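Local coordinates for protein probable hydrolase (PDB 7AL6) that is of unknown function but has an alpha/beta hydrolase fold and is probably a hydrolase, perhaps a lipolytic one, at residues G64-Y75 with W199-L207; L163-M171 with R179-L190. All blocks are in the same frame, centred on the assembly; numbering follows the deposited sequence.

Contact 1: residues G64-Y75 with W199-L207; sequences GHSAHRAEGASY and WRTDARLTL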
loop_
_atom_site.group_PDB
_atom_site.type_symbol
_atom_site.label_atom_id
_atom_site.label_comp_id
_atom_site.label_asym_id
_atom_site.label_seq_id
_atom_site.Cartn_x
_atom_site.Cartn_y
_atom_site.Cartn_z
ATOM N N GLY A 64 16.217 11.172 -0.807
ATOM C CA GLY A 64 16.660 11.414 0.568
ATOM C C GLY A 64 16.036 10.426 1.525
ATOM O O GLY A 64 16.144 9.239 1.331
ATOM N N HIS A 65 15.360 10.947 2.519
ATOM C CA HIS A 65 14.680 10.095 3.506
ATOM C C HIS A 65 13.154 10.083 3.356
ATOM O O HIS A 65 12.448 9.523 4.220
ATOM C CB HIS A 65 15.099 10.532 4.920
ATOM C CG HIS A 65 16.540 10.214 5.228
ATOM N ND1 HIS A 65 17.216 10.737 6.307
ATOM C CD2 HIS A 65 17.436 9.448 4.557
ATOM C CE1 HIS A 65 18.463 10.289 6.297
ATOM N NE2 HIS A 65 18.622 9.509 5.242
ATOM N N SER A 66 12.618 10.656 2.278
ATOM C CA SER A 66 11.175 10.635 2.068
ATOM C C SER A 66 10.750 9.249 1.596
ATOM O O SER A 66 11.505 8.538 0.948
ATOM C CB SER A 66 10.749 11.708 1.041
ATOM O OG SER A 66 10.639 12.972 1.688
ATOM N N ALA A 67 9.502 8.902 1.852
ATOM C CA ALA A 67 9.024 7.623 1.361
ATOM C C ALA A 67 9.034 7.583 -0.159
ATOM O O ALA A 67 8.918 8.611 -0.829
ATOM C CB ALA A 67 7.614 7.372 1.887
ATOM N N HIS A 68 9.193 6.375 -0.695
ATOM C CA HIS A 68 8.833 6.087 -2.072
ATOM C C HIS A 68 7.315 6.131 -2.234
ATOM O O HIS A 68 6.559 5.819 -1.316
ATOM C CB HIS A 68 9.339 4.702 -2.496
ATOM C CG HIS A 68 10.805 4.532 -2.371
ATOM N ND1 HIS A 68 11.704 5.424 -2.915
ATOM C CD2 HIS A 68 11.539 3.602 -1.715
ATOM C CE1 HIS A 68 12.929 5.038 -2.620
ATOM N NE2 HIS A 68 12.855 3.939 -1.891
ATOM N N ARG A 69 6.873 6.529 -3.416
ATOM C CA ARG A 69 5.447 6.527 -3.716
ATOM C C ARG A 69 4.896 5.102 -3.713
ATOM O O ARG A 69 5.617 4.136 -3.970
ATOM C CB ARG A 69 5.184 7.142 -5.092
ATOM C CG ARG A 69 5.608 8.616 -5.253
ATOM C CD ARG A 69 4.904 9.241 -6.472
ATOM N NE ARG A 69 5.375 10.588 -6.745
ATOM C CZ ARG A 69 5.129 11.631 -5.957
ATOM N NH1 ARG A 69 4.405 11.481 -4.869
ATOM N NH2 ARG A 69 5.600 12.825 -6.274
ATOM N N ALA A 70 3.596 4.987 -3.462
ATOM C CA ALA A 70 2.922 3.694 -3.526
ATOM C C ALA A 70 3.024 3.084 -4.922
ATOM O O ALA A 70 3.364 3.747 -5.913
ATOM C CB ALA A 70 1.455 3.836 -3.116
ATOM N N GLU A 71 2.737 1.781 -4.986
ATOM C CA GLU A 71 2.818 1.029 -6.235
ATOM C C GLU A 71 1.984 1.682 -7.334
ATOM O O GLU A 71 0.850 2.103 -7.090
ATOM C CB GLU A 71 2.268 -0.380 -6.008
ATOM C CG GLU A 71 3.000 -1.215 -5.014
ATOM C CD GLU A 71 3.959 -2.167 -5.689
ATOM O OE1 GLU A 71 4.126 -3.296 -5.176
ATOM O OE2 GLU A 71 4.536 -1.789 -6.734
ATOM N N GLY A 72 2.511 1.692 -8.551
ATOM C CA GLY A 72 1.828 2.245 -9.704
ATOM C C GLY A 72 1.794 3.764 -9.813
ATOM O O GLY A 72 1.443 4.268 -10.877
ATOM N N ALA A 73 2.141 4.508 -8.761
ATOM C CA ALA A 73 2.154 5.965 -8.841
ATOM C C ALA A 73 3.349 6.452 -9.658
ATOM O O ALA A 73 4.388 5.805 -9.712
ATOM C CB ALA A 73 2.183 6.583 -7.454
ATOM N N SER A 74 3.180 7.594 -10.296
ATOM C CA SER A 74 4.153 8.216 -11.215
ATOM C C SER A 74 5.031 9.271 -10.532
ATOM O O SER A 74 4.685 9.720 -9.481
ATOM C CB SER A 74 3.378 8.777 -12.351
ATOM O OG SER A 74 2.554 9.831 -11.929
ATOM N N TYR A 75 6.152 9.635 -11.135
ATOM C CA TYR A 75 7.049 10.697 -10.628
ATOM C C TYR A 75 7.122 11.801 -11.692
ATOM O O TYR A 75 8.175 12.101 -12.166
ATOM C CB TYR A 75 8.434 10.174 -10.260
ATOM C CG TYR A 75 8.547 9.366 -8.993
ATOM C CD1 TYR A 75 8.336 8.002 -8.996
ATOM C CD2 TYR A 75 8.956 9.940 -7.809
ATOM C CE1 TYR A 75 8.479 7.237 -7.856
ATOM C CE2 TYR A 75 9.098 9.192 -6.656
ATOM C CZ TYR A 75 8.862 7.836 -6.679
ATOM O OH TYR A 75 8.991 7.094 -5.565
ATOM N N TRP A 199 22.891 4.327 -3.303
ATOM C CA TRP A 199 22.278 5.673 -3.323
ATOM C C TRP A 199 20.767 5.393 -3.318
ATOM O O TRP A 199 20.298 4.836 -4.293
ATOM C CB TRP A 199 22.757 6.492 -4.533
ATOM C CG TRP A 199 24.090 7.142 -4.333
ATOM C CD1 TRP A 199 25.311 6.631 -4.637
ATOM C CD2 TRP A 199 24.340 8.416 -3.738
ATOM N NE1 TRP A 199 26.296 7.495 -4.275
ATOM C CE2 TRP A 199 25.730 8.601 -3.722
ATOM C CE3 TRP A 199 23.525 9.422 -3.231
ATOM C CZ2 TRP A 199 26.318 9.753 -3.225
ATOM C CZ3 TRP A 199 24.108 10.559 -2.734
ATOM C CH2 TRP A 199 25.485 10.723 -2.736
ATOM N N ARG A 200 20.049 5.740 -2.251
ATOM C CA ARG A 200 18.615 5.406 -2.104
ATOM C C ARG A 200 17.860 6.050 -3.253
ATOM O O ARG A 200 17.967 7.230 -3.430
ATOM C CB ARG A 200 18.080 5.874 -0.754
ATOM C CG ARG A 200 16.601 5.600 -0.548
ATOM C CD ARG A 200 16.123 5.759 0.878
ATOM N NE ARG A 200 14.718 5.445 0.942
ATOM C CZ ARG A 200 13.756 6.265 0.578
ATOM N NH1 ARG A 200 14.050 7.478 0.162
ATOM N NH2 ARG A 200 12.502 5.881 0.651
ATOM N N THR A 201 17.035 5.290 -3.933
ATOM C CA THR A 201 16.354 5.828 -5.097
ATOM C C THR A 201 15.227 4.883 -5.509
ATOM O O THR A 201 15.119 3.749 -5.030
ATOM C CB THR A 201 17.354 6.037 -6.246
ATOM O OG1 THR A 201 16.786 6.899 -7.234
ATOM C CG2 THR A 201 17.726 4.703 -6.885
ATOM N N ASP A 202 14.332 5.406 -6.324
ATOM C CA ASP A 202 13.222 4.643 -6.868
ATOM C C ASP A 202 13.526 4.445 -8.342
ATOM O O ASP A 202 13.823 5.413 -9.058
ATOM C CB ASP A 202 11.916 5.379 -6.631
ATOM C CG ASP A 202 10.701 4.519 -6.829
ATOM O OD1 ASP A 202 10.606 3.762 -7.844
ATOM O OD2 ASP A 202 9.785 4.660 -5.974
ATOM N N ALA A 203 13.534 3.187 -8.774
ATOM C CA ALA A 203 13.809 2.903 -10.172
ATOM C C ALA A 203 12.810 3.585 -11.096
ATOM O O ALA A 203 13.124 3.829 -12.259
ATOM C CB ALA A 203 13.794 1.396 -10.406
ATOM N N ARG A 204 11.610 3.899 -10.615
ATOM C CA ARG A 204 10.664 4.594 -11.471
ATOM C C ARG A 204 11.183 5.969 -11.873
ATOM O O ARG A 204 10.704 6.532 -12.861
ATOM C CB ARG A 204 9.306 4.727 -10.769
ATOM C CG ARG A 204 8.564 3.393 -10.606
ATOM C CD ARG A 204 7.279 3.624 -9.832
ATOM N NE ARG A 204 7.540 3.601 -8.399
ATOM C CZ ARG A 204 6.605 3.675 -7.464
ATOM N NH1 ARG A 204 5.325 3.799 -7.802
ATOM N NH2 ARG A 204 6.960 3.640 -6.188
ATOM N N LEU A 205 12.119 6.531 -11.102
ATOM C CA LEU A 205 12.654 7.841 -11.413
ATOM C C LEU A 205 13.382 7.848 -12.752
ATOM O O LEU A 205 13.660 8.931 -13.271
ATOM C CB LEU A 205 13.623 8.301 -10.317
ATOM C CG LEU A 205 12.903 8.695 -9.021
ATOM C CD1 LEU A 205 13.820 8.884 -7.871
ATOM C CD2 LEU A 205 12.084 9.973 -9.235
ATOM N N THR A 206 13.740 6.668 -13.294
ATOM C CA THR A 206 14.410 6.574 -14.594
ATOM C C THR A 206 13.436 6.525 -15.762
ATOM O O THR A 206 13.876 6.556 -16.910
ATOM C CB THR A 206 15.320 5.316 -14.691
ATOM O OG1 THR A 206 14.532 4.102 -14.699
ATOM C CG2 THR A 206 16.260 5.258 -13.561
ATOM N N LEU A 207 12.140 6.374 -15.504
ATOM C CA LEU A 207 11.195 6.202 -16.586
ATOM C C LEU A 207 11.084 7.507 -17.368
ATOM O O LEU A 207 11.228 8.592 -16.802
ATOM C CB LEU A 207 9.829 5.822 -16.058
ATOM C CG LEU A 207 9.708 4.418 -15.448
ATOM C CD1 LEU A 207 8.413 4.347 -14.623
ATOM C CD2 LEU A 207 9.719 3.336 -16.517
#
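Two connecting segments of the alpha/beta hydrolase fold, the second with a 3-10 turn at 203-206, meet where arginines of 199-207 reach backbone carbonyls of 64-75 around a buried aspartate. Arg204 contributes most: its NH2 donates to Arg69 O at 2.6 Å, and its NH1 gives a nearly straight bond (173°) to Ala70 O, both acceptors lying in the guanidinium plane. Ala70 O also closes the type II turn Ala70-Ala73, in which Gly72 easily adopts the positive phi; Ala73 N and Arg204 NH1 reach this oxygen from opposite faces of its plane. Asp202 holds Arg204 side-on, OD1 to NE and OD2 to NH2, with OD1 also accepting the backbone N of Arg204 in an Asx turn. Tyr75 OH donates to Asp202 OD2 at 2.6 Å, from above the carboxylate plane, and accepts from Arg69 N (3.1 Å). Leu205 lies over one face of the Tyr75 ring, CD2 reaching Tyr75 CD2 at 3.4 Å.

Near Gly64 and His68, Arg200 runs extended with CG opposite the backbone N (chi1 178°), bringing its NH1 to Gly64 O at 3.0 Å and its guanidinium flat onto the His68 ring, planes 14° apart. Glu16 of the third subunit salt-bridges Arg200 NH2. Loop 64-75 joins strand 53-58 to helix 77-91, whose Tyr80 packs on Tyr75 and Leu205 and whose Asp83 pairs with Arg69; 199-207 leads from strand 196-199 toward helix 215-223.

Contact 2: residues L163-M171 with R179-L190; sequences LEKAVEARM and REAAELLAQRGL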
loop_
_atom_site.group_PDB
_atom_site.type_symbol
_atom_site.label_atom_id
_atom_site.label_comp_id
_atom_site.label_asym_id
_atom_site.label_seq_id
_atom_site.Cartn_x
_atom_site.Cartn_y
_atom_site.Cartn_z
ATOM N N LEU A 163 32.415 3.649 1.302
ATOM C CA LEU A 163 31.707 4.942 1.326
ATOM C C LEU A 163 32.371 5.914 0.348
ATOM O O LEU A 163 31.673 6.505 -0.468
ATOM C CB LEU A 163 31.839 5.430 2.761
ATOM C CG LEU A 163 30.855 6.488 3.223
ATOM C CD1 LEU A 163 30.806 6.505 4.737
ATOM C CD2 LEU A 163 31.216 7.857 2.695
ATOM N N GLU A 164 33.694 6.030 0.391
ATOM C CA GLU A 164 34.424 6.849 -0.572
ATOM C C GLU A 164 34.030 6.498 -2.003
ATOM O O GLU A 164 33.918 7.379 -2.861
ATOM C CB GLU A 164 35.928 6.661 -0.387
ATOM C CG GLU A 164 36.767 7.140 -1.552
ATOM C CD GLU A 164 38.251 6.861 -1.340
ATOM O OE1 GLU A 164 38.865 6.165 -2.186
ATOM O OE2 GLU A 164 38.800 7.325 -0.317
ATOM N N LYS A 165 33.847 5.208 -2.291
ATOM C CA LYS A 165 33.492 4.810 -3.647
ATOM C C LYS A 165 32.081 5.268 -4.000
ATOM O O LYS A 165 31.802 5.572 -5.171
ATOM C CB LYS A 165 33.602 3.290 -3.807
ATOM C CG LYS A 165 35.036 2.717 -3.779
ATOM C CD LYS A 165 36.000 3.414 -4.741
ATOM C CE LYS A 165 36.821 2.388 -5.534
ATOM N NZ LYS A 165 37.958 3.004 -6.265
ATOM N N ALA A 166 31.178 5.308 -3.008
ATOM C CA ALA A 166 29.832 5.827 -3.261
ATOM C C ALA A 166 29.878 7.318 -3.599
ATOM O O ALA A 166 29.206 7.775 -4.534
ATOM C CB ALA A 166 28.938 5.567 -2.044
ATOM N N VAL A 167 30.712 8.065 -2.878
ATOM C CA VAL A 167 30.902 9.493 -3.116
ATOM C C VAL A 167 31.437 9.738 -4.518
ATOM O O VAL A 167 30.857 10.498 -5.307
ATOM C CB VAL A 167 31.858 10.071 -2.061
ATOM C CG1 VAL A 167 32.468 11.398 -2.528
ATOM C CG2 VAL A 167 31.146 10.217 -0.739
ATOM N N GLU A 168 32.588 9.132 -4.829
ATOM C CA GLU A 168 33.176 9.290 -6.154
ATOM C C GLU A 168 32.211 8.880 -7.249
ATOM O O GLU A 168 32.211 9.483 -8.325
ATOM C CB GLU A 168 34.481 8.486 -6.245
ATOM C CG GLU A 168 35.589 9.093 -5.385
ATOM C CD GLU A 168 36.683 8.107 -4.990
ATOM O OE1 GLU A 168 37.364 8.375 -3.973
ATOM O OE2 GLU A 168 36.871 7.090 -5.698
ATOM N N ALA A 169 31.344 7.896 -7.004
ATOM C CA ALA A 169 30.360 7.597 -8.040
ATOM C C ALA A 169 29.444 8.799 -8.305
ATOM O O ALA A 169 28.951 8.974 -9.434
ATOM C CB ALA A 169 29.562 6.357 -7.658
ATOM N N ARG A 170 29.219 9.648 -7.287
ATOM C CA ARG A 170 28.322 10.800 -7.441
ATOM C C ARG A 170 29.044 11.991 -8.080
ATOM O O ARG A 170 28.407 12.814 -8.735
ATOM C CB ARG A 170 27.723 11.195 -6.078
ATOM C CG ARG A 170 26.788 12.420 -6.072
ATOM C CD ARG A 170 25.573 12.237 -6.924
ATOM N NE ARG A 170 24.696 13.425 -6.951
ATOM C CZ ARG A 170 24.849 14.438 -7.804
ATOM N NH1 ARG A 170 25.842 14.406 -8.696
ATOM N NH2 ARG A 170 24.019 15.476 -7.781
ATOM N N MET A 171 30.370 12.079 -7.937
ATOM C CA MET A 171 31.106 13.142 -8.612
ATOM C C MET A 171 31.135 12.922 -10.118
ATOM O O MET A 171 31.013 13.872 -10.894
ATOM C CB MET A 171 32.515 13.217 -8.053
ATOM C CG MET A 171 32.520 13.689 -6.643
ATOM S SD MET A 171 34.070 13.371 -5.822
ATOM C CE MET A 171 34.998 14.755 -6.534
ATOM N N ARG A 179 33.697 17.370 -4.281
ATOM C CA ARG A 179 33.776 16.190 -3.389
ATOM C C ARG A 179 32.931 16.479 -2.147
ATOM O O ARG A 179 32.175 15.614 -1.768
ATOM C CB ARG A 179 35.221 15.855 -3.004
ATOM C CG ARG A 179 35.353 14.625 -2.116
ATOM C CD ARG A 179 36.769 14.106 -1.908
ATOM N NE ARG A 179 37.336 13.538 -3.115
ATOM C CZ ARG A 179 37.210 12.279 -3.508
ATOM N NH1 ARG A 179 36.562 11.396 -2.771
ATOM N NH2 ARG A 179 37.749 11.903 -4.645
ATOM N N GLU A 180 33.024 17.685 -1.600
ATOM C CA GLU A 180 32.276 18.096 -0.397
ATOM C C GLU A 180 30.776 18.073 -0.693
ATOM O O GLU A 180 30.052 17.627 0.154
ATOM C CB GLU A 180 32.748 19.450 0.104
ATOM C CG GLU A 180 34.081 19.383 0.803
ATOM C CD GLU A 180 34.496 20.670 1.478
ATOM O OE1 GLU A 180 33.795 21.658 1.334
ATOM O OE2 GLU A 180 35.519 20.661 2.143
ATOM N N ALA A 181 30.349 18.547 -1.851
ATOM C CA ALA A 181 28.954 18.477 -2.255
ATOM C C ALA A 181 28.467 17.035 -2.270
ATOM O O ALA A 181 27.390 16.723 -1.737
ATOM C CB ALA A 181 28.771 19.113 -3.641
ATOM N N ALA A 182 29.245 16.147 -2.892
ATOM C CA ALA A 182 28.871 14.742 -2.996
ATOM C C ALA A 182 28.836 14.068 -1.632
ATOM O O ALA A 182 27.908 13.301 -1.347
ATOM C CB ALA A 182 29.807 14.038 -3.959
ATOM N N GLU A 183 29.788 14.406 -0.750
ATOM C CA GLU A 183 29.745 13.955 0.639
ATOM C C GLU A 183 28.478 14.423 1.352
ATOM O O GLU A 183 27.856 13.654 2.094
ATOM C CB GLU A 183 30.988 14.463 1.402
ATOM C CG GLU A 183 32.277 13.813 0.902
ATOM C CD GLU A 183 33.550 14.266 1.625
ATOM O OE1 GLU A 183 33.500 15.146 2.512
ATOM O OE2 GLU A 183 34.616 13.736 1.255
ATOM N N LEU A 184 28.141 15.711 1.230
ATOM C CA LEU A 184 26.961 16.239 1.908
ATOM C C LEU A 184 25.692 15.531 1.429
ATOM O O LEU A 184 24.873 15.077 2.226
ATOM C CB LEU A 184 26.892 17.751 1.686
ATOM C CG LEU A 184 27.922 18.553 2.474
ATOM C CD1 LEU A 184 28.029 19.987 1.935
ATOM C CD2 LEU A 184 27.583 18.567 3.933
ATOM N N LEU A 185 25.538 15.375 0.123
ATOM C CA LEU A 185 24.397 14.648 -0.383
ATOM C C LEU A 185 24.393 13.186 0.070
ATOM O O LEU A 185 23.319 12.626 0.326
ATOM C CB LEU A 185 24.367 14.754 -1.888
ATOM C CG LEU A 185 24.041 16.159 -2.417
ATOM C CD1 LEU A 185 24.386 16.205 -3.886
ATOM C CD2 LEU A 185 22.579 16.502 -2.189
ATOM N N ALA A 186 25.581 12.555 0.173
ATOM C CA ALA A 186 25.691 11.157 0.590
ATOM C C ALA A 186 25.209 10.926 2.019
ATOM O O ALA A 186 24.739 9.833 2.334
ATOM C CB ALA A 186 27.146 10.669 0.501
ATOM N N GLN A 187 25.308 11.913 2.885
ATOM C CA GLN A 187 24.892 11.791 4.300
ATOM C C GLN A 187 23.392 11.483 4.390
ATOM O O GLN A 187 23.004 10.878 5.347
ATOM C CB GLN A 187 25.260 13.048 5.071
ATOM C CG GLN A 187 26.753 13.258 5.139
ATOM C CD GLN A 187 27.153 14.049 6.350
ATOM O OE1 GLN A 187 26.919 15.238 6.432
ATOM N NE2 GLN A 187 27.749 13.373 7.309
ATOM N N ARG A 188 22.598 12.009 3.467
ATOM C CA ARG A 188 21.136 11.835 3.399
ATOM C C ARG A 188 20.718 10.924 2.246
ATOM O O ARG A 188 19.575 10.590 2.224
ATOM C CB ARG A 188 20.510 13.221 3.232
ATOM C CG ARG A 188 19.112 13.383 3.793
ATOM C CD ARG A 188 18.550 14.789 3.739
ATOM N NE ARG A 188 17.158 14.797 4.102
ATOM C CZ ARG A 188 16.690 15.127 5.285
ATOM N NH1 ARG A 188 17.495 15.560 6.226
ATOM N NH2 ARG A 188 15.401 15.060 5.510
ATOM N N GLY A 189 21.615 10.537 1.347
ATOM C CA GLY A 189 21.261 9.780 0.135
ATOM C C GLY A 189 21.697 8.329 0.118
ATOM O O GLY A 189 21.370 7.648 -0.801
ATOM N N LEU A 190 22.419 7.868 1.114
ATOM C CA LEU A 190 22.895 6.480 1.162
ATOM C C LEU A 190 22.073 5.640 2.138
ATOM O O LEU A 190 21.753 6.086 3.257
ATOM C CB LEU A 190 24.367 6.445 1.593
ATOM C CG LEU A 190 25.330 7.105 0.596
ATOM C CD1 LEU A 190 26.755 6.902 1.014
ATOM C CD2 LEU A 190 25.096 6.496 -0.754
#
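Val167 supplies the central apolar contact, a knob set into a hole formed by Arg179, Ala182, Glu183 and Ala186 of the facing helix. Its two methyls divide the work: CG1 meets Ala182 CB at 4.0 Å, whereas CG2 lies against Glu183 CG and Ala186 CB. The division follows from the first torsion (160°), which puts CG1 opposite the backbone N and CG2 opposite the carbonyl carbon. Small alanines suit the facing surface, since Ala182 lets the CA atoms of Val167 and Ala182 come within 5.6 Å and the axes within 8.7 Å. Toward one end, Met171 CG touches Ala182 CB at 3.8 Å; toward the other, Ala166 CB rests on Leu190 CD1, just beyond the second helix.

Long, flexible side chains cover the flanks. Met171 SD sits over the centre of one face of the Arg179 guanidinium, and the bend at the last torsion (chi3 79°) carries CE to Arg179 CB at 3.7 Å. Arg170 lays its aliphatic CG along Ala182 CB and brings NH2 near Leu185 CD1, while its charge is met by Asp38 in a salt bridge.

The polar component is slight. Arg179 NH1 makes a weak hydrogen bond and salt bridge to Glu168 OE1 at the guanidinium edge, with the two planes nearly perpendicular; the position of that oxygen is less certain, so little should rest on it.

Trp199 of strand 196-199 packs on Arg170, Ala186 and Leu190, and Leu267 of helix 265-268 covers Ala181 and Leu185. Joined by a short link and inclined at 117°, these are two successive, steeply crossed helices packed against each other in the region inserted between strands 119-125 and 229-234, consistent with the cap of alpha/beta hydrolases.

Overall arrangement
Contacts 1 and 2 lie about 19 Å apart, centre to centre. Along the chain, 64-75 comes first, then both helices of contact 2, and finally 199-207, so contact 1 brings together loops that flank the helical pair in sequence. The two-stranded sheet 190-193 and 196-199 bridges them: it starts where helix 179-189 ends and runs into 199-207. Direct touches include probable hydrogen bonds from Arg200 N to Gly189 O and Trp199 NE1 to Ala166 O. Contact 1 thus ties the return from this cap-like region to the loop following core strand 53-58. Both contacts also touch the third subunit, linking this region to the assembly.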